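Side-chain contact in P22 protein (Trypanosoma brucei, PDB 3JV1), which probably acts as an accessory factor in mitochondrial RNA editing, specific for the cytochrome oxidase subunit II transcript, and belongs to the Mam33 family: residues M126-L130 / A131-D135. Residues are numbered along the deposited sequence; the frame is centred on the assembly and turned at random.
Sequences MGPDL and ADLED
The backbone N-H groups of A131, D132 and L133 turn back onto D129 and L130, coiling the chain into a short 3-10 turn at L130 and A131. The side-chain bond comes first: A131 N donates to D129 OD1 at 2.9 Å, nearly straight at 162°, reaching the carboxylate from above its plane. D129 can offer that oxygen because placing CG anti to the backbone N (chi1 178°) sends the carboxylate forward over the start of the turn. D129 OD1 also lies 3.3 Å from A131 CB. An aspartate accepting the N-H two residues on in this way forms an Asx turn. Within the backbone, D132 N donates to D129 O at 2.8 Å and L133 N to L130 O at a longer 3.2 Å, two successive i to i+3 bonds. A water closes a further ring, accepting from D129 N and donating to D132 OD2 at 2.9 Å.

The apolar part lies with L133. L133 CD1 meets L130 CD1 at 3.8 Å, and both L133 methyls, CD1 and CD2, lie 3.9 Å from P128 CG, proline and leucine crossing at about a right angle. L130 and L133 both also pack on V138 of helix 135-146, while P128 packs on W173 and L133 on Y170, both of the second subunit.

D129 OD2 and D132 OD2 stay 4.8 Å apart; these like charges may be eased by the A131 N-H and the water, which each take one oxygen of a different carboxylate. The chemistry thus divides this surface loop between a polar side of amides, carboxylates and water and an apolar patch in which L133 reaches both V138 and the second subunit, L130 adding to the first contact and P128 to the second.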
loop_
_atom_site.group_PDB
_atom_site.type_symbol
_atom_site.label_atom_id
_atom_site.label_comp_id
_atom_site.label_asym_id
_atom_site.label_seq_id
_atom_site.Cartn_x
_atom_site.Cartn_y
_atom_site.Cartn_z
ATOM N N MET A 126 -12.241 10.118 5.849
ATOM C CA MET A 126 -12.184 10.196 4.396
ATOM C C MET A 126 -13.452 10.765 3.769
ATOM O O MET A 126 -13.676 10.623 2.566
ATOM C CB MET A 126 -11.905 8.810 3.831
ATOM C CG MET A 126 -10.566 8.231 4.269
ATOM S SD MET A 126 -9.185 9.237 3.684
ATOM C CE MET A 126 -9.264 8.899 1.935
ATOM N N GLY A 127 -14.271 11.414 4.586
ATOM C CA GLY A 127 -15.512 11.982 4.094
ATOM C C GLY A 127 -16.559 10.906 3.891
ATOM O O GLY A 127 -16.261 9.721 4.038
ATOM N N PRO A 128 -17.797 11.283 3.546
ATOM C CA PRO A 128 -18.870 10.312 3.327
ATOM C C PRO A 128 -18.785 9.634 1.964
ATOM O O PRO A 128 -18.072 10.092 1.064
ATOM C CB PRO A 128 -20.123 11.171 3.431
ATOM C CG PRO A 128 -19.682 12.435 2.747
ATOM C CD PRO A 128 -18.298 12.661 3.362
ATOM N N ASP A 129 -19.520 8.533 1.836
ATOM C CA ASP A 129 -19.606 7.786 0.592
ATOM C C ASP A 129 -20.469 8.701 -0.283
ATOM O O ASP A 129 -21.573 9.073 0.115
ATOM C CB ASP A 129 -20.321 6.456 0.852
ATOM C CG ASP A 129 -20.491 5.625 -0.398
ATOM O OD1 ASP A 129 -20.522 6.201 -1.503
ATOM O OD2 ASP A 129 -20.611 4.388 -0.272
ATOM N N LEU A 130 -19.963 9.086 -1.450
ATOM C CA LEU A 130 -20.711 9.978 -2.333
ATOM C C LEU A 130 -22.142 9.513 -2.593
ATOM O O LEU A 130 -23.034 10.323 -2.848
ATOM C CB LEU A 130 -19.974 10.144 -3.663
ATOM C CG LEU A 130 -19.029 11.343 -3.768
ATOM C CD1 LEU A 130 -19.857 12.621 -3.715
ATOM C CD2 LEU A 130 -18.005 11.323 -2.646
ATOM N N ALA A 131 -22.351 8.204 -2.522
ATOM C CA ALA A 131 -23.664 7.621 -2.750
ATOM C C ALA A 131 -24.666 7.966 -1.649
ATOM O O ALA A 131 -25.865 7.777 -1.821
ATOM C CB ALA A 131 -23.534 6.102 -2.888
ATOM N N ASP A 132 -24.189 8.459 -0.513
ATOM C CA ASP A 132 -25.107 8.815 0.563
ATOM C C ASP A 132 -25.418 10.307 0.563
ATOM O O ASP A 132 -25.976 10.829 1.525
ATOM C CB ASP A 132 -24.532 8.426 1.925
ATOM C CG ASP A 132 -24.275 6.939 2.049
ATOM O OD1 ASP A 132 -24.908 6.155 1.311
ATOM O OD2 ASP A 132 -23.442 6.558 2.897
ATOM N N LEU A 133 -25.053 10.989 -0.518
ATOM C CA LEU A 133 -25.290 12.422 -0.624
ATOM C C LEU A 133 -26.299 12.746 -1.713
ATOM O O LEU A 133 -26.284 12.155 -2.791
ATOM C CB LEU A 133 -23.976 13.148 -0.918
ATOM C CG LEU A 133 -22.814 12.896 0.051
ATOM C CD1 LEU A 133 -21.571 13.635 -0.437
ATOM C CD2 LEU A 133 -23.204 13.353 1.449
ATOM N N GLU A 134 -27.183 13.692 -1.421
ATOM C CA GLU A 134 -28.191 14.108 -2.384
ATOM C C GLU A 134 -27.551 14.928 -3.502
ATOM O O GLU A 134 -26.468 15.491 -3.332
ATOM C CB GLU A 134 -29.279 14.926 -1.678
ATOM C CG GLU A 134 -30.199 14.086 -0.817
ATOM C CD GLU A 134 -31.038 14.914 0.123
ATOM O OE1 GLU A 134 -30.996 16.156 0.017
ATOM O OE2 GLU A 134 -31.740 14.324 0.972
ATOM N N ASP A 135 -28.224 14.991 -4.646
ATOM C CA ASP A 135 -27.708 15.743 -5.782
ATOM C C ASP A 135 -27.391 17.204 -5.487
ATOM O O ASP A 135 -26.391 17.721 -5.973
ATOM C CB ASP A 135 -28.679 15.685 -6.967
ATOM C CG ASP A 135 -28.702 14.323 -7.643
ATOM O OD1 ASP A 135 -27.740 13.546 -7.480
ATOM O OD2 ASP A 135 -29.686 14.038 -8.354
HETATM O O HOH W 1 -20.963 7.673 3.854
#